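Local coordinates for D-3-phosphoglycerate dehydrogenase-related protein (Vibrio cholerae, PDB 4S1V), which probably catalyses the NAD-linked oxidation or reduction of a D-2-hydroxyacid such as 3-phosphoglycerate, at residues S75-V80 with Q302-N307; R148-W153 with F169-L174; A261-E266 with A286-Y291. All blocks are in the same frame, centred on the assembly; numbering follows the deposited sequence.

A two-domain dehydrogenase illustrates how chemistry follows position in the fold. Interactions 2 and 3 both reach the seven-stranded sheet of the NAD-binding domain, while interaction 1 lies in the other domain, about 34 Å from interaction 2 between centres. All three are largely buried. Interaction 2 (R148-W153 with F169-L174) pairs neighbouring parallel strands, mixing backbone bonds with aliphatic packing and reaching the surface at its start. Interaction 3 (A261-E266 with A286-Y291) joins two loops leaving that sheet by a backbone bond, a carboxylate, a tyrosine hydroxyl and a methyl over an imidazole. In interaction 1 (S75-V80 with Q302-N307) a strand end meets the chain's last helix through one serine, a methyl contact and a water.

Interaction 1: residues S75-V80 with Q302-N307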
loop_
_atom_site.group_PDB
_atom_site.type_symbol
_atom_site.label_atom_id
_atom_site.label_comp_id
_atom_site.label_asym_id
_atom_site.label_seq_id
_atom_site.Cartn_x
_atom_site.Cartn_y
_atom_site.Cartn_z
ATOM N N SER C 75 -36.521 14.114 -25.262
ATOM C CA SER C 75 -35.515 15.026 -25.800
ATOM C C SER C 75 -34.127 14.530 -25.431
ATOM O O SER C 75 -33.760 14.501 -24.258
ATOM C CB SER C 75 -35.733 16.460 -25.303
ATOM O OG SER C 75 -34.798 17.355 -25.905
ATOM N N GLN C 76 -33.371 14.131 -26.449
ATOM C CA GLN C 76 -32.070 13.516 -26.273
ATOM C C GLN C 76 -30.981 14.579 -26.226
ATOM O O GLN C 76 -30.949 15.482 -27.070
ATOM C CB GLN C 76 -31.815 12.533 -27.427
ATOM C CG GLN C 76 -30.515 11.746 -27.348
ATOM C CD GLN C 76 -30.457 10.842 -26.128
ATOM O OE1 GLN C 76 -31.270 9.935 -25.985
ATOM N NE2 GLN C 76 -29.494 11.090 -25.243
ATOM N N THR C 77 -30.111 14.495 -25.222
ATOM C CA THR C 77 -28.867 15.260 -25.232
ATOM C C THR C 77 -27.944 14.559 -26.223
ATOM O O THR C 77 -27.754 13.334 -26.142
ATOM C CB THR C 77 -28.182 15.298 -23.854
ATOM O OG1 THR C 77 -28.105 13.971 -23.313
ATOM C CG2 THR C 77 -28.942 16.234 -22.885
ATOM N N GLY C 78 -27.397 15.321 -27.165
ATOM C CA GLY C 78 -26.592 14.743 -28.233
ATOM C C GLY C 78 -27.483 13.946 -29.166
ATOM O O GLY C 78 -28.700 14.139 -29.182
ATOM N N LYS C 79 -26.883 13.040 -29.928
ATOM C CA LYS C 79 -27.625 12.248 -30.902
ATOM C C LYS C 79 -28.123 10.945 -30.286
ATOM O O LYS C 79 -27.594 10.491 -29.271
ATOM C CB LYS C 79 -26.751 11.955 -32.127
ATOM C CG LYS C 79 -26.308 13.177 -32.924
ATOM C CD LYS C 79 -25.089 12.842 -33.777
ATOM C CE LYS C 79 -24.633 14.023 -34.625
ATOM N NZ LYS C 79 -25.607 14.343 -35.710
ATOM N N VAL C 80 -29.148 10.355 -30.901
ATOM C CA VAL C 80 -29.640 9.028 -30.512
ATOM C C VAL C 80 -28.574 7.948 -30.773
ATOM O O VAL C 80 -27.715 8.106 -31.646
ATOM C CB VAL C 80 -30.970 8.658 -31.228
ATOM C CG1 VAL C 80 -32.079 9.633 -30.849
ATOM C CG2 VAL C 80 -30.796 8.603 -32.741
ATOM N N GLN C 302 -28.748 23.110 -23.375
ATOM C CA GLN C 302 -29.329 24.230 -24.124
ATOM C C GLN C 302 -30.097 23.711 -25.332
ATOM O O GLN C 302 -31.205 24.163 -25.601
ATOM C CB GLN C 302 -28.290 25.299 -24.512
ATOM C CG GLN C 302 -27.312 24.909 -25.618
ATOM C CD GLN C 302 -26.133 25.868 -25.743
ATOM O OE1 GLN C 302 -25.700 26.486 -24.761
ATOM N NE2 GLN C 302 -25.596 25.983 -26.960
ATOM N N ALA C 303 -29.527 22.723 -26.014
ATOM C CA ALA C 303 -30.134 22.153 -27.216
ATOM C C ALA C 303 -31.307 21.229 -26.870
ATOM O O ALA C 303 -32.356 21.287 -27.517
ATOM C CB ALA C 303 -29.095 21.422 -28.045
ATOM N N ALA C 304 -31.129 20.404 -25.838
ATOM C CA ALA C 304 -32.200 19.532 -25.354
ATOM C C ALA C 304 -33.399 20.339 -24.854
ATOM O O ALA C 304 -34.542 20.006 -25.169
ATOM C CB ALA C 304 -31.687 18.588 -24.272
ATOM N N PHE C 305 -33.136 21.403 -24.092
ATOM C CA PHE C 305 -34.216 22.254 -23.571
ATOM C C PHE C 305 -34.863 23.100 -24.664
ATOM O O PHE C 305 -36.041 23.457 -24.567
ATOM C CB PHE C 305 -33.721 23.154 -22.431
ATOM C CG PHE C 305 -33.203 22.404 -21.236
ATOM C CD1 PHE C 305 -33.494 21.051 -21.050
ATOM C CD2 PHE C 305 -32.442 23.059 -20.272
ATOM C CE1 PHE C 305 -33.021 20.368 -19.943
ATOM C CE2 PHE C 305 -31.977 22.382 -19.154
ATOM C CZ PHE C 305 -32.263 21.037 -18.992
ATOM N N GLU C 306 -34.080 23.419 -25.694
ATOM C CA GLU C 306 -34.564 24.132 -26.876
ATOM C C GLU C 306 -35.605 23.279 -27.598
ATOM O O GLU C 306 -36.641 23.783 -28.036
ATOM C CB GLU C 306 -33.389 24.472 -27.813
ATOM C CG GLU C 306 -33.758 24.995 -29.192
ATOM C CD GLU C 306 -32.654 24.791 -30.223
ATOM O OE1 GLU C 306 -31.460 24.737 -29.854
ATOM O OE2 GLU C 306 -32.983 24.674 -31.422
ATOM N N ASN C 307 -35.331 21.981 -27.707
ATOM C CA ASN C 307 -36.254 21.059 -28.363
ATOM C C ASN C 307 -37.526 20.825 -27.545
ATOM O O ASN C 307 -38.607 20.644 -28.103
ATOM C CB ASN C 307 -35.549 19.749 -28.700
ATOM C CG ASN C 307 -34.610 19.886 -29.886
ATOM O OD1 ASN C 307 -34.822 20.723 -30.769
ATOM N ND2 ASN C 307 -33.575 19.059 -29.917
HETATM O O HOH W 1 -33.048 17.214 -28.032
#
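S75 reaches across to the helix and gives its hydroxyl to a main-chain carbonyl, S75 OG lying 2.8 Å from A304 O. With OG anti to the backbone N (chi1 -176°), the hydroxyl is carried toward the helix. It comes in from the side of the carbonyl, at a C=O...donor angle of 114° and tilted 20° from the carbonyl plane. Beside this bond A304 CB sits 3.7 Å from S75 OG and 3.9 Å from T77 CG2, touching a polar and an apolar neighbour at once. CG2 of T77 takes the position anti to the carbonyl carbon, leaving OG1 of the same residue to bond L53 O and R55 N. A single water completes the seam: it donates to S75 OG at 2.8 Å and to Q76 O at 2.9 Å, and accepts from N307 ND2 at 2.7 Å. That ND2 also makes a weak bond to E98 O, on strand 95-98. S75 OG is thus gripped twice, as donor to the helix and as acceptor from the water. Q76 turns away from the helix; its NE2 lies 3.0 Å from T77 O, which is almost in the amide plane, and also bonds R55 O, while its OE1 bonds NE2 of H83, a set consistent with a single orientation of the amide. The general lesson is that a late helix can be fastened to an early strand by a few precise groups. Here helix 294-312 returns to cover the end of strand 73-76 in the five-stranded parallel sheet, as in the two-domain D-2-hydroxyacid dehydrogenase fold.

Interaction 2: residues R148-W153 with F169-L174; sequences RTLGIW and FGMPIL
L150 and I173 lie side by side and point the same way, their branch ends meeting at L150 CD2 and I173 CD1, 3.9 Å apart. I152 adds to this centre by crossing I173 at a slant, its CD1 3.8 Å from I173 CG2. From the loop before the second strand comes M171; the bend at its last torsion (chi3 78°) turns its methyl onto the neighbouring strand, with M171 CE 3.7 Å from L150 CB. I162 and A163 of helix 157-168 lie on this aliphatic cluster, and W111 of helix 104-119 touches both L150 and M171. The geometry is a worked example of the beta-alpha-beta crossover: strand 150-153, helix 157-168 and strand 173-176 form one unit of a Rossmann fold, and a GxGxxG-type sequence, usual where such domains bind a dinucleotide, follows W153. At G170 a Schellman motif ends the helix with positive phi, letting the chain turn toward the second strand. The ring of F169, just before it, stacks on F165 of the second subunit. The parallel bridges L150-I173 and G151-L174 carry the backbone bonds. L150 N gives to P172 O at 2.9 Å. L174 N meets L150 O at 3.0 Å in a nearly straight bond (177°), and I152 N donates to L174 O at 2.9 Å. G151 adds a CA-H...O contact to L174 O. Further out, T149 stands across P172 at about a right angle, its OG1 3.7 Å from P172 CB, while its CG2 meets L174 CB. At the partly exposed margin, T149 N bonds D204 OD2, and the guanidinium of R148 leads away from the second strand to a weak bond from NH2 to D231 O.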
loop_
_atom_site.group_PDB
_atom_site.type_symbol
_atom_site.label_atom_id
_atom_site.label_comp_id
_atom_site.label_asym_id
_atom_site.label_seq_id
_atom_site.Cartn_x
_atom_site.Cartn_y
_atom_site.Cartn_z
ATOM N N ARG C 148 7.192 8.108 -27.524
ATOM C CA ARG C 148 6.339 6.919 -27.618
ATOM C C ARG C 148 5.340 7.037 -28.772
ATOM O O ARG C 148 4.799 8.115 -29.019
ATOM C CB ARG C 148 5.611 6.661 -26.282
ATOM C CG ARG C 148 6.517 6.179 -25.150
ATOM C CD ARG C 148 5.749 5.868 -23.868
ATOM N NE ARG C 148 5.147 4.533 -23.882
ATOM C CZ ARG C 148 4.544 3.945 -22.845
ATOM N NH1 ARG C 148 4.438 4.559 -21.671
ATOM N NH2 ARG C 148 4.038 2.731 -22.992
ATOM N N THR C 149 5.099 5.939 -29.486
ATOM C CA THR C 149 4.123 5.965 -30.581
ATOM C C THR C 149 2.679 5.935 -30.076
ATOM O O THR C 149 2.280 5.036 -29.320
ATOM C CB THR C 149 4.353 4.838 -31.612
ATOM O OG1 THR C 149 5.611 5.056 -32.268
ATOM C CG2 THR C 149 3.242 4.837 -32.663
ATOM N N LEU C 150 1.909 6.937 -30.496
ATOM C CA LEU C 150 0.508 7.006 -30.148
ATOM C C LEU C 150 -0.310 6.363 -31.249
ATOM O O LEU C 150 -0.355 6.870 -32.374
ATOM C CB LEU C 150 0.073 8.461 -29.916
ATOM C CG LEU C 150 -1.416 8.756 -29.692
ATOM C CD1 LEU C 150 -1.970 7.990 -28.498
ATOM C CD2 LEU C 150 -1.619 10.249 -29.504
ATOM N N GLY C 151 -0.970 5.257 -30.918
ATOM C CA GLY C 151 -1.860 4.588 -31.862
ATOM C C GLY C 151 -3.304 5.013 -31.702
ATOM O O GLY C 151 -3.866 4.935 -30.613
ATOM N N ILE C 152 -3.906 5.470 -32.795
ATOM C CA ILE C 152 -5.284 5.927 -32.785
ATOM C C ILE C 152 -6.101 5.068 -33.740
ATOM O O ILE C 152 -5.768 4.957 -34.927
ATOM C CB ILE C 152 -5.378 7.423 -33.153
ATOM C CG1 ILE C 152 -4.509 8.239 -32.198
ATOM C CG2 ILE C 152 -6.824 7.914 -33.124
ATOM C CD1 ILE C 152 -4.234 9.641 -32.677
ATOM N N TRP C 153 -7.126 4.408 -33.199
ATOM C CA TRP C 153 -8.093 3.686 -34.012
ATOM C C TRP C 153 -9.287 4.578 -34.174
ATOM O O TRP C 153 -10.031 4.803 -33.218
ATOM C CB TRP C 153 -8.495 2.368 -33.355
ATOM C CG TRP C 153 -9.237 1.412 -34.261
ATOM C CD1 TRP C 153 -10.058 1.725 -35.346
ATOM C CD2 TRP C 153 -9.267 -0.063 -34.175
ATOM N NE1 TRP C 153 -10.565 0.583 -35.923
ATOM C CE2 TRP C 153 -10.125 -0.520 -35.270
ATOM C CE3 TRP C 153 -8.679 -1.009 -33.336
ATOM C CZ2 TRP C 153 -10.375 -1.870 -35.494
ATOM C CZ3 TRP C 153 -8.945 -2.364 -33.566
ATOM C CH2 TRP C 153 -9.767 -2.783 -34.626
ATOM N N PHE C 169 3.067 16.789 -27.941
ATOM C CA PHE C 169 3.815 16.079 -26.908
ATOM C C PHE C 169 4.984 15.271 -27.487
ATOM O O PHE C 169 5.696 14.615 -26.742
ATOM C CB PHE C 169 2.876 15.177 -26.080
ATOM C CG PHE C 169 2.197 15.886 -24.939
ATOM C CD1 PHE C 169 1.198 16.835 -25.179
ATOM C CD2 PHE C 169 2.553 15.608 -23.623
ATOM C CE1 PHE C 169 0.572 17.491 -24.128
ATOM C CE2 PHE C 169 1.930 16.260 -22.566
ATOM C CZ PHE C 169 0.944 17.205 -22.820
ATOM N N GLY C 170 5.175 15.313 -28.806
ATOM C CA GLY C 170 6.342 14.669 -29.436
ATOM C C GLY C 170 6.179 13.176 -29.664
ATOM O O GLY C 170 7.154 12.414 -29.613
ATOM N N MET C 171 4.943 12.758 -29.915
ATOM C CA MET C 171 4.649 11.361 -30.179
ATOM C C MET C 171 4.469 11.123 -31.679
ATOM O O MET C 171 3.712 11.842 -32.328
ATOM C CB MET C 171 3.379 10.916 -29.437
ATOM C CG MET C 171 3.374 11.190 -27.938
ATOM S SD MET C 171 1.900 10.534 -27.133
ATOM C CE MET C 171 2.286 8.789 -27.017
ATOM N N PRO C 172 5.160 10.105 -32.237
ATOM C CA PRO C 172 4.751 9.653 -33.575
ATOM C C PRO C 172 3.266 9.258 -33.560
ATOM O O PRO C 172 2.773 8.724 -32.563
ATOM C CB PRO C 172 5.619 8.412 -33.818
ATOM C CG PRO C 172 6.803 8.567 -32.917
ATOM C CD PRO C 172 6.338 9.376 -31.726
ATOM N N ILE C 173 2.558 9.526 -34.647
ATOM C CA ILE C 173 1.147 9.176 -34.720
ATOM C C ILE C 173 0.953 8.058 -35.730
ATOM O O ILE C 173 1.354 8.190 -36.888
ATOM C CB ILE C 173 0.263 10.401 -35.065
ATOM C CG1 ILE C 173 0.597 11.591 -34.152
ATOM C CG2 ILE C 173 -1.222 10.043 -35.005
ATOM C CD1 ILE C 173 0.295 11.379 -32.679
ATOM N N LEU C 174 0.376 6.949 -35.264
ATOM C CA LEU C 174 0.055 5.796 -36.112
ATOM C C LEU C 174 -1.454 5.572 -36.086
ATOM O O LEU C 174 -2.063 5.484 -35.010
ATOM C CB LEU C 174 0.783 4.545 -35.620
ATOM C CG LEU C 174 0.633 3.262 -36.444
ATOM C CD1 LEU C 174 1.340 3.367 -37.798
ATOM C CD2 LEU C 174 1.150 2.059 -35.671
#

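Interaction 3: residues A261-E266 with A286-Y291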
loop_
_atom_site.group_PDB
_atom_site.type_symbol
_atom_site.label_atom_id
_atom_site.label_comp_id
_atom_site.label_asym_id
_atom_site.label_seq_id
_atom_site.Cartn_x
_atom_site.Cartn_y
_atom_site.Cartn_z
ATOM N N ALA C 261 -6.289 2.349 -19.388
ATOM C CA ALA C 261 -7.091 3.432 -18.860
ATOM C C ALA C 261 -8.446 3.363 -19.563
ATOM O O ALA C 261 -8.502 3.312 -20.793
ATOM C CB ALA C 261 -6.411 4.767 -19.117
ATOM N N VAL C 262 -9.525 3.319 -18.785
ATOM C CA VAL C 262 -10.877 3.231 -19.344
ATOM C C VAL C 262 -11.837 4.257 -18.734
ATOM O O VAL C 262 -11.739 4.592 -17.549
ATOM C CB VAL C 262 -11.474 1.803 -19.249
ATOM C CG1 VAL C 262 -10.730 0.852 -20.173
ATOM C CG2 VAL C 262 -11.461 1.281 -17.816
ATOM N N ASP C 263 -12.755 4.750 -19.557
ATOM C CA ASP C 263 -13.781 5.703 -19.138
ATOM C C ASP C 263 -15.141 5.021 -19.174
ATOM O O ASP C 263 -16.138 5.550 -18.682
ATOM C CB ASP C 263 -13.778 6.909 -20.095
ATOM C CG ASP C 263 -14.474 8.136 -19.513
ATOM O OD1 ASP C 263 -14.304 8.404 -18.307
ATOM O OD2 ASP C 263 -15.189 8.848 -20.261
ATOM N N VAL C 264 -15.160 3.832 -19.766
ATOM C CA VAL C 264 -16.385 3.179 -20.201
ATOM C C VAL C 264 -16.368 1.685 -19.860
ATOM O O VAL C 264 -15.299 1.076 -19.758
ATOM C CB VAL C 264 -16.614 3.387 -21.718
ATOM C CG1 VAL C 264 -16.947 4.844 -22.007
ATOM C CG2 VAL C 264 -15.391 2.955 -22.516
ATOM N N TYR C 265 -17.559 1.112 -19.669
ATOM C CA TYR C 265 -17.721 -0.241 -19.125
ATOM C C TYR C 265 -18.949 -0.920 -19.725
ATOM O O TYR C 265 -19.856 -0.249 -20.231
ATOM C CB TYR C 265 -17.842 -0.201 -17.589
ATOM C CG TYR C 265 -16.806 0.701 -16.932
ATOM C CD1 TYR C 265 -17.048 2.062 -16.778
ATOM C CD2 TYR C 265 -15.571 0.194 -16.506
ATOM C CE1 TYR C 265 -16.112 2.893 -16.205
ATOM C CE2 TYR C 265 -14.628 1.024 -15.921
ATOM C CZ TYR C 265 -14.911 2.370 -15.780
ATOM O OH TYR C 265 -13.995 3.211 -15.214
ATOM N N GLU C 266 -18.979 -2.245 -19.670
ATOM C CA GLU C 266 -20.112 -3.010 -20.207
ATOM C C GLU C 266 -21.431 -2.669 -19.527
ATOM O O GLU C 266 -22.469 -2.565 -20.183
ATOM C CB GLU C 266 -19.843 -4.510 -20.140
ATOM C CG GLU C 266 -19.104 -5.036 -21.362
ATOM C CD GLU C 266 -19.341 -6.520 -21.605
ATOM O OE1 GLU C 266 -20.094 -7.153 -20.833
ATOM O OE2 GLU C 266 -18.767 -7.056 -22.576
ATOM N N ALA C 286 -12.102 5.517 -14.794
ATOM C CA ALA C 286 -12.844 6.760 -14.578
ATOM C C ALA C 286 -14.328 6.527 -14.861
ATOM O O ALA C 286 -14.660 5.698 -15.712
ATOM C CB ALA C 286 -12.291 7.871 -15.461
ATOM N N PRO C 287 -15.224 7.263 -14.165
ATOM C CA PRO C 287 -16.672 7.046 -14.267
ATOM C C PRO C 287 -17.380 7.768 -15.433
ATOM O O PRO C 287 -18.190 8.675 -15.217
ATOM C CB PRO C 287 -17.184 7.558 -12.917
ATOM C CG PRO C 287 -16.236 8.652 -12.558
ATOM C CD PRO C 287 -14.896 8.257 -13.120
ATOM N N HIS C 288 -17.084 7.335 -16.651
ATOM C CA HIS C 288 -17.617 7.924 -17.883
ATOM C C HIS C 288 -17.635 9.428 -17.871
ATOM O O HIS C 288 -18.680 10.056 -18.021
ATOM C CB HIS C 288 -18.973 7.325 -18.258
ATOM C CG HIS C 288 -19.261 7.350 -19.752
ATOM N ND1 HIS C 288 -20.083 6.472 -20.345
ATOM C CD2 HIS C 288 -18.781 8.188 -20.767
ATOM C CE1 HIS C 288 -20.145 6.729 -21.666
ATOM N NE2 HIS C 288 -19.349 7.781 -21.925
ATOM N N LEU C 289 -16.454 10.013 -17.702
ATOM C CA LEU C 289 -16.307 11.463 -17.582
ATOM C C LEU C 289 -16.201 12.235 -18.902
ATOM O O LEU C 289 -16.435 13.442 -18.917
ATOM C CB LEU C 289 -15.099 11.797 -16.702
ATOM C CG LEU C 289 -15.150 11.334 -15.242
ATOM C CD1 LEU C 289 -13.814 11.610 -14.566
ATOM C CD2 LEU C 289 -16.288 12.027 -14.501
ATOM N N GLY C 290 -15.848 11.554 -19.995
ATOM C CA GLY C 290 -15.607 12.218 -21.288
ATOM C C GLY C 290 -16.458 13.464 -21.499
ATOM O O GLY C 290 -15.932 14.580 -21.631
ATOM N N TYR C 291 -17.775 13.278 -21.494
ATOM C CA TYR C 291 -18.705 14.364 -21.793
ATOM C C TYR C 291 -19.177 15.149 -20.561
ATOM O O TYR C 291 -19.911 16.129 -20.685
ATOM C CB TYR C 291 -19.901 13.841 -22.612
ATOM C CG TYR C 291 -20.765 12.803 -21.930
ATOM C CD1 TYR C 291 -21.795 13.185 -21.063
ATOM C CD2 TYR C 291 -20.583 11.446 -22.172
ATOM C CE1 TYR C 291 -22.593 12.251 -20.431
ATOM C CE2 TYR C 291 -21.392 10.498 -21.555
ATOM C CZ TYR C 291 -22.394 10.913 -20.686
ATOM O OH TYR C 291 -23.208 9.997 -20.067
#
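The probable active-site loop of this dehydrogenase is anchored where D263, just past strand 259-262, clasps the backbone of L289 and G290. Its carboxylate uses both oxygens: D263 OD1 accepts from L289 N at 2.8 Å, and D263 OD2 from G290 N at the same distance. Both donors arrive on the syn side, about 20° out of the carboxylate plane, so two adjacent amides hold the group's rotation. CG set anti to the backbone N of D263 (chi1 -162°) brings the carboxylate to this turn. The two strand ends are tied just before, A286 N donating to V262 O at 2.9 Å in an almost straight bond. Y265 then reaches back: Y265 OH gives to A286 O at 2.6 Å from above the carbonyl plane (53° out of it), while that oxygen lies at the edge of the tyrosine ring, in its plane. H288 N makes weak bonds to D263 O and, across the inverse gamma turn centred on P287, to A286 O. The imidazole of H288 is sandwiched. V264 CG1 rests over the centre of one face in a CH-pi contact, 3.7 Å from the centroid of the H288 ring, and Y291 CE2 meets the opposite face toward the rim. ND1 of H288 bonds OE1 of E268, whose OE2 in turn takes the N-H of Y265; R239 also touches the histidine. The second subunit closes over the loop, with Q134 of that chain bonding P287 O and R119 of that chain bonding G290 O. Such a histidine, paired with a glutamate beside an arginine, is consistent with the histidine-glutamate-arginine catalytic set known in D-2-hydroxyacid dehydrogenases.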